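Local structure of ThiJ/PfpI family protein (Pseudomonas syringae pv. tomato, 3EWN) at residues A[190-193]-A[194-198]; A[228-231]-A[232-236]; A[120-124]-A[125-129]. The protein is of unknown function but belongs to the DJ-1/PfpI family, related to class I glutamine amidotransferases, and may be an enzyme. One frame throughout, in Å; residues are numbered along the deposited sequence.

Overall arrangement
Along the chain the order is contact 3, contact 1, contact 2, with no overlap. Contact 3 (120-129) is the central one: buried about 6 Å from the chain centre, it turns from strand 119-123 of the mixed sheet into helix 126-132. Contacts 1 and 2 lie on opposite sides of that centre, their own centres about 38 Å apart, at the start of helix 192-201 and at the break between helices 220-229 and 231-240; both reach the second subunit. Contact 2 also touches contact 3, since Phe233 CZ lies 3.9 Å from Ser125 CB and 4.0 Å from Leu128 CD1. The C-terminal helix thus packs directly beside the central turn.

Contact 1 of 3, residues A[190-193]-A[194-198]; sequences RDQT and YAECA
Tyr194 is held at its backbone N by Asp191, the N-cap of helix 192-201, and across its ring by Arg190, which ends the preceding helix. Tyr194 N donates to Asp191 OD1 at 2.8 Å with an N-H...O angle of 164°, meeting the oxygen nearly along its C-O axis. In this capping bond, chi1 of 72° sets the Asp191 carboxylate between its own backbone N and carbonyl carbon, within reach of the amide. Farther out, Arg190 CG sits over one face of the Tyr194 ring, 4.1 Å from the centroid and close to the normal: a CH-pi contact. The two side chains run side by side the same way, and Arg190 NH1 approaches Tyr194 CE1 obliquely at 3.5 Å. The polar ends are anchored elsewhere: Arg190 NE in a salt bridge with Glu24, NH1 and NH2 on Pro19 O and Met50 O, and Tyr194 OH on Ser48 O. Ala195 N continues the first turn by donating to Asp191 O at 3.2 Å. Glu196 is tied twice to Gln192: Glu196 N to Gln192 O at 2.8 Å, and Gln192 NE2 to Glu196 OE2 at 3.1 Å. This side-chain hydrogen bond reaches Glu196 OE2 from above the carboxylate plane and lies near the amide plane of Gln192; the two planes stand 86° apart. Cys197 N closes the next turn on Thr193 O at 3.0 Å. Helix 192-201 packs against helix 177-189, where Tyr194 and Ala195 meet Val186, and presents Gln192 and Ala195 to Phe210 and Cys197 to Met226 of the second subunit.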
loop_
_atom_site.group_PDB
_atom_site.type_symbol
_atom_site.label_atom_id
_atom_site.label_comp_id
_atom_site.label_asym_id
_atom_site.label_seq_id
_atom_site.Cartn_x
_atom_site.Cartn_y
_atom_site.Cartn_z
ATOM N N ARG A 190 18.270 -1.654 10.288
ATOM C CA ARG A 190 18.322 -1.715 11.747
ATOM C C ARG A 190 18.703 -3.151 12.096
ATOM O O ARG A 190 19.860 -3.530 11.945
ATOM C CB ARG A 190 16.961 -1.329 12.336
ATOM C CG ARG A 190 16.506 0.085 11.952
ATOM C CD ARG A 190 17.521 1.146 12.371
ATOM N NE ARG A 190 17.154 2.482 11.897
ATOM C CZ ARG A 190 16.286 3.290 12.497
ATOM N NH1 ARG A 190 15.679 2.920 13.619
ATOM N NH2 ARG A 190 16.009 4.471 11.960
ATOM N N ASP A 191 17.754 -3.949 12.575
ATOM C CA ASP A 191 18.044 -5.353 12.855
ATOM C C ASP A 191 16.762 -6.164 12.724
ATOM O O ASP A 191 15.701 -5.603 12.470
ATOM C CB ASP A 191 18.721 -5.548 14.230
ATOM C CG ASP A 191 17.786 -5.343 15.409
ATOM O OD1 ASP A 191 16.566 -5.168 15.217
ATOM O OD2 ASP A 191 18.293 -5.371 16.553
ATOM N N GLN A 192 16.849 -7.479 12.875
ATOM C CA GLN A 192 15.661 -8.308 12.710
ATOM C C GLN A 192 14.559 -8.044 13.725
ATOM O O GLN A 192 13.373 -8.110 13.396
ATOM C CB GLN A 192 16.035 -9.788 12.747
ATOM C CG GLN A 192 14.864 -10.691 12.411
ATOM C CD GLN A 192 15.272 -12.132 12.232
ATOM O OE1 GLN A 192 16.361 -12.419 11.739
ATOM N NE2 GLN A 192 14.389 -13.051 12.606
ATOM N N THR A 193 14.941 -7.752 14.961
ATOM C CA THR A 193 13.943 -7.494 15.989
ATOM C C THR A 193 13.117 -6.260 15.643
ATOM O O THR A 193 11.898 -6.243 15.836
ATOM C CB THR A 193 14.595 -7.288 17.359
ATOM O OG1 THR A 193 15.373 -8.447 17.688
ATOM C CG2 THR A 193 13.527 -7.080 18.428
ATOM N N TYR A 194 13.782 -5.228 15.138
ATOM C CA TYR A 194 13.083 -4.002 14.770
ATOM C C TYR A 194 12.089 -4.354 13.668
ATOM O O TYR A 194 10.930 -3.940 13.706
ATOM C CB TYR A 194 14.077 -2.955 14.265
ATOM C CG TYR A 194 13.510 -1.554 14.167
ATOM C CD1 TYR A 194 13.902 -0.565 15.066
ATOM C CD2 TYR A 194 12.581 -1.220 13.185
ATOM C CE1 TYR A 194 13.386 0.721 14.993
ATOM C CE2 TYR A 194 12.055 0.070 13.103
ATOM C CZ TYR A 194 12.464 1.031 14.009
ATOM O OH TYR A 194 11.964 2.309 13.930
ATOM N N ALA A 195 12.544 -5.135 12.691
ATOM C CA ALA A 195 11.687 -5.539 11.581
ATOM C C ALA A 195 10.481 -6.334 12.070
ATOM O O ALA A 195 9.372 -6.171 11.566
ATOM C CB ALA A 195 12.483 -6.372 10.577
ATOM N N GLU A 196 10.702 -7.201 13.053
ATOM C CA GLU A 196 9.613 -8.011 13.584
ATOM C C GLU A 196 8.582 -7.119 14.273
ATOM O O GLU A 196 7.382 -7.386 14.205
ATOM C CB GLU A 196 10.168 -9.065 14.540
ATOM C CG GLU A 196 11.088 -10.062 13.837
ATOM C CD GLU A 196 11.769 -11.015 14.800
ATOM O OE1 GLU A 196 12.039 -10.598 15.946
ATOM O OE2 GLU A 196 12.043 -12.173 14.407
ATOM N N CYS A 197 9.045 -6.052 14.919
ATOM C CA CYS A 197 8.121 -5.125 15.575
ATOM C C CYS A 197 7.252 -4.449 14.516
ATOM O O CYS A 197 6.044 -4.295 14.692
ATOM C CB CYS A 197 8.883 -4.060 16.358
ATOM S SG CYS A 197 9.646 -4.687 17.863
ATOM N N ALA A 198 7.880 -4.037 13.418
ATOM C CA ALA A 198 7.164 -3.395 12.322
ATOM C C ALA A 198 6.169 -4.372 11.699
ATOM O O ALA A 198 5.063 -3.989 11.321
ATOM C CB ALA A 198 8.151 -2.913 11.258
#

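Contact 2 of 3, residues A[228-231]-A[232-236]; sequences ELVA and EFTKK
Val230 O accepts from Thr234 N at 2.8 Å and Ala231 O from Lys235 N at 3.0 Å, so helical bonding resumes with the carbonyl of Val230, a residue that itself leaves helical geometry and marks the break between two helices. The first of these bonds is nearly straight and meets Val230 O almost along its C=O axis; the second reaches Ala231 O tilted from the carbonyl plane. A water molecule bridges the break, donating to Leu229 O and accepting from Glu232 N at 3.0 Å, and so supplies that amide with a partner at the start of the second helix. Among the side chains, Lys235 curls back instead of extending: the chain bends at both chi3 (-73°) and chi4 (-65°). This brings Lys235 NZ to 3.1 Å from Ala231 O in a weak hydrogen bond and to 3.5 Å from Ala231 CB. Ala231 O is therefore approached by two donors from one residue, the amide and the ammonium group. On another side of the turn, Thr234 OG1 rests 3.7 Å from Val230 CG2, the side chains crossing at a slant, while the hydroxyl is hydrogen-bonded to Ser146 O. The side chain of Phe233 meets the break through CB, 3.5 Å from Val230 O; its ring, with CG anti to the backbone N, leads away toward Leu98, Ser146 and Cys147, and a glycerol, probably from the crystallisation liquor, lies about 3 Å from this side chain. Helix 231-240 packs on helix 95-100 through Phe233 and Lys236, the latter also forming a salt bridge with Asp95, while Leu229 and Val230 face Pro9 and Met201 of the second subunit.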
loop_
_atom_site.group_PDB
_atom_site.type_symbol
_atom_site.label_atom_id
_atom_site.label_comp_id
_atom_site.label_asym_id
_atom_site.label_seq_id
_atom_site.Cartn_x
_atom_site.Cartn_y
_atom_site.Cartn_z
ATOM N N GLU A 228 -1.731 -11.536 -22.256
ATOM C CA GLU A 228 -2.225 -10.783 -23.407
ATOM C C GLU A 228 -2.529 -9.327 -23.064
ATOM O O GLU A 228 -2.255 -8.422 -23.850
ATOM C CB GLU A 228 -3.487 -11.441 -23.973
ATOM C CG GLU A 228 -3.215 -12.741 -24.691
ATOM C CD GLU A 228 -2.100 -12.595 -25.710
ATOM O OE1 GLU A 228 -2.240 -11.757 -26.629
ATOM O OE2 GLU A 228 -1.080 -13.309 -25.586
ATOM N N LEU A 229 -3.101 -9.106 -21.887
ATOM C CA LEU A 229 -3.448 -7.761 -21.459
ATOM C C LEU A 229 -2.226 -6.850 -21.327
ATOM O O LEU A 229 -2.295 -5.659 -21.643
ATOM C CB LEU A 229 -4.202 -7.815 -20.129
ATOM C CG LEU A 229 -4.673 -6.477 -19.554
ATOM C CD1 LEU A 229 -5.549 -5.741 -20.560
ATOM C CD2 LEU A 229 -5.438 -6.734 -18.272
ATOM N N VAL A 230 -1.107 -7.407 -20.868
ATOM C CA VAL A 230 0.106 -6.605 -20.702
ATOM C C VAL A 230 1.023 -6.656 -21.922
ATOM O O VAL A 230 2.096 -6.060 -21.919
ATOM C CB VAL A 230 0.927 -7.055 -19.470
ATOM C CG1 VAL A 230 0.040 -7.091 -18.238
ATOM C CG2 VAL A 230 1.561 -8.408 -19.727
ATOM N N ALA A 231 0.600 -7.364 -22.964
ATOM C CA ALA A 231 1.406 -7.496 -24.175
ATOM C C ALA A 231 1.971 -6.163 -24.679
ATOM O O ALA A 231 3.153 -6.074 -25.028
ATOM C CB ALA A 231 0.585 -8.166 -25.273
ATOM N N GLU A 232 1.137 -5.128 -24.714
ATOM C CA GLU A 232 1.595 -3.827 -25.186
ATOM C C GLU A 232 2.726 -3.279 -24.320
ATOM O O GLU A 232 3.703 -2.731 -24.838
ATOM C CB GLU A 232 0.442 -2.818 -25.223
ATOM C CG GLU A 232 -0.629 -3.085 -26.278
ATOM C CD GLU A 232 -0.067 -3.219 -27.688
ATOM O OE1 GLU A 232 0.947 -2.564 -28.004
ATOM O OE2 GLU A 232 -0.656 -3.976 -28.490
ATOM N N PHE A 233 2.596 -3.424 -23.004
ATOM C CA PHE A 233 3.625 -2.947 -22.086
ATOM C C PHE A 233 4.896 -3.783 -22.236
ATOM O O PHE A 233 5.999 -3.243 -22.284
ATOM C CB PHE A 233 3.119 -3.019 -20.642
ATOM C CG PHE A 233 4.129 -2.571 -19.618
ATOM C CD1 PHE A 233 4.601 -1.261 -19.613
ATOM C CD2 PHE A 233 4.598 -3.454 -18.653
ATOM C CE1 PHE A 233 5.523 -0.835 -18.652
ATOM C CE2 PHE A 233 5.517 -3.041 -17.689
ATOM C CZ PHE A 233 5.982 -1.727 -17.690
ATOM N N THR A 234 4.747 -5.101 -22.321
ATOM C CA THR A 234 5.914 -5.963 -22.474
ATOM C C THR A 234 6.740 -5.559 -23.687
ATOM O O THR A 234 7.964 -5.457 -23.604
ATOM C CB THR A 234 5.517 -7.436 -22.634
ATOM O OG1 THR A 234 4.840 -7.876 -21.452
ATOM C CG2 THR A 234 6.759 -8.301 -22.857
ATOM N N LYS A 235 6.073 -5.338 -24.815
ATOM C CA LYS A 235 6.781 -4.945 -26.024
ATOM C C LYS A 235 7.434 -3.572 -25.887
ATOM O O LYS A 235 8.571 -3.383 -26.313
ATOM C CB LYS A 235 5.838 -4.975 -27.233
ATOM C CG LYS A 235 5.470 -6.387 -27.682
ATOM C CD LYS A 235 4.667 -6.395 -28.981
ATOM C CE LYS A 235 3.240 -5.906 -28.781
ATOM N NZ LYS A 235 2.444 -6.815 -27.906
ATOM N N LYS A 236 6.731 -2.619 -25.281
ATOM C CA LYS A 236 7.284 -1.275 -25.100
ATOM C C LYS A 236 8.465 -1.286 -24.137
ATOM O O LYS A 236 9.395 -0.487 -24.277
ATOM C CB LYS A 236 6.202 -0.313 -24.603
ATOM C CG LYS A 236 5.170 0.021 -25.671
ATOM C CD LYS A 236 3.923 0.665 -25.087
ATOM C CE LYS A 236 4.199 2.043 -24.529
ATOM N NZ LYS A 236 2.923 2.739 -24.199
HETATM O O HOH W 1 -1.848 -5.593 -24.530
#

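Contact 3 of 3, residues A[120-124]-A[125-129]; sequences ITSVC and SGSLI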
loop_
_atom_site.group_PDB
_atom_site.type_symbol
_atom_site.label_atom_id
_atom_site.label_comp_id
_atom_site.label_asym_id
_atom_site.label_seq_id
_atom_site.Cartn_x
_atom_site.Cartn_y
_atom_site.Cartn_z
ATOM N N ILE A 120 20.571 1.095 -3.710
ATOM C CA ILE A 120 19.846 1.462 -4.923
ATOM C C ILE A 120 18.730 0.430 -4.995
ATOM O O ILE A 120 18.984 -0.770 -5.116
ATOM C CB ILE A 120 20.767 1.369 -6.153
ATOM C CG1 ILE A 120 21.857 2.441 -6.040
ATOM C CG2 ILE A 120 19.959 1.528 -7.435
ATOM C CD1 ILE A 120 22.888 2.401 -7.150
ATOM N N THR A 121 17.491 0.896 -4.921
ATOM C CA THR A 121 16.362 -0.020 -4.887
ATOM C C THR A 121 15.190 0.367 -5.771
ATOM O O THR A 121 15.093 1.493 -6.250
ATOM C CB THR A 121 15.834 -0.137 -3.450
ATOM O OG1 THR A 121 15.251 1.116 -3.066
ATOM C CG2 THR A 121 16.973 -0.462 -2.482
ATOM N N SER A 122 14.287 -0.587 -5.961
ATOM C CA SER A 122 13.090 -0.365 -6.758
ATOM C C SER A 122 12.138 -1.520 -6.527
ATOM O O SER A 122 12.516 -2.560 -5.983
ATOM C CB SER A 122 13.428 -0.281 -8.253
ATOM O OG SER A 122 13.826 -1.544 -8.773
ATOM N N VAL A 123 10.892 -1.317 -6.923
ATOM C CA VAL A 123 9.870 -2.343 -6.814
ATOM C C VAL A 123 9.116 -2.368 -8.139
ATOM O O VAL A 123 8.944 -1.331 -8.782
ATOM C CB VAL A 123 8.882 -2.030 -5.653
ATOM C CG1 VAL A 123 7.610 -2.863 -5.790
ATOM C CG2 VAL A 123 9.552 -2.321 -4.323
ATOM N N CYS A 124 8.708 -3.554 -8.574
ATOM C CA CYS A 124 7.934 -3.670 -9.802
ATOM C C CYS A 124 8.699 -3.129 -11.015
ATOM O O CYS A 124 9.915 -3.279 -11.101
ATOM C CB CYS A 124 6.611 -2.919 -9.615
ATOM S SG CYS A 124 5.283 -3.378 -10.742
ATOM N N SER A 125 7.997 -2.482 -11.946
ATOM C CA SER A 125 8.661 -1.961 -13.140
ATOM C C SER A 125 9.620 -0.813 -12.839
ATOM O O SER A 125 10.230 -0.252 -13.746
ATOM C CB SER A 125 7.630 -1.515 -14.184
ATOM O OG SER A 125 6.772 -0.519 -13.665
ATOM N N GLY A 126 9.748 -0.460 -11.565
ATOM C CA GLY A 126 10.664 0.601 -11.200
ATOM C C GLY A 126 12.088 0.234 -11.592
ATOM O O GLY A 126 12.935 1.104 -11.769
ATOM N N SER A 127 12.363 -1.059 -11.731
ATOM C CA SER A 127 13.707 -1.473 -12.108
ATOM C C SER A 127 14.044 -1.086 -13.552
ATOM O O SER A 127 15.203 -1.139 -13.951
ATOM C CB SER A 127 13.898 -2.980 -11.881
ATOM O OG SER A 127 12.765 -3.730 -12.282
ATOM N N LEU A 128 13.039 -0.697 -14.335
ATOM C CA LEU A 128 13.301 -0.265 -15.709
ATOM C C LEU A 128 13.944 1.118 -15.612
ATOM O O LEU A 128 14.788 1.483 -16.427
ATOM C CB LEU A 128 12.006 -0.162 -16.525
ATOM C CG LEU A 128 11.188 -1.421 -16.827
ATOM C CD1 LEU A 128 9.969 -1.022 -17.659
ATOM C CD2 LEU A 128 12.022 -2.458 -17.572
ATOM N N ILE A 129 13.534 1.884 -14.606
ATOM C CA ILE A 129 14.080 3.216 -14.400
ATOM C C ILE A 129 15.531 3.093 -13.937
ATOM O O ILE A 129 16.397 3.821 -14.420
ATOM C CB ILE A 129 13.246 4.008 -13.359
ATOM C CG1 ILE A 129 11.841 4.269 -13.912
ATOM C CG2 ILE A 129 13.947 5.325 -13.012
ATOM C CD1 ILE A 129 10.866 4.874 -12.892
#
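Val123 O takes a hydrogen bond from Gly126 N at 3.0 Å, which closes a type II' turn with Cys124 and Ser125 at its corners. The N-H...O angle is 147°, and the donor lies above the carbonyl plane. One residue on, Ser127 N reaches Cys124 O in a straight but weak bond of 3.4 Å. Cys124 O also receives the hydroxyl of Ser143, and Ser127 OG is bound to Thr142 O. Ser125 OG is secured on Gly93 O. Cys124 has a positive phi (60°), and its SG, anti to the backbone N (chi1 -160°), lies 3.1 Å from Ser125 N. This strand, sharp turn and helix resemble the nucleophile elbow of the DJ-1/PfpI family, consistent with Cys124 being the reactive cysteine; His144 touches the Cys124 side chain, and a glycerol, probably from the crystallisation liquor, sits about 4 Å from it. In the packing layer, Gly126 has no side chain, so Ser122 CB can lie against its backbone, 3.6 Å from Gly126 C, and Ser122 OG lies 3.4 Å from Ser127 CB. The whole turn is buried: strand 119-123 runs between strands 87-90 and 169-172 of the central sheet, with helix 126-132 leaving from its end and helix 36-46 meeting Val123 and Cys124 through Pro42 and Asp38.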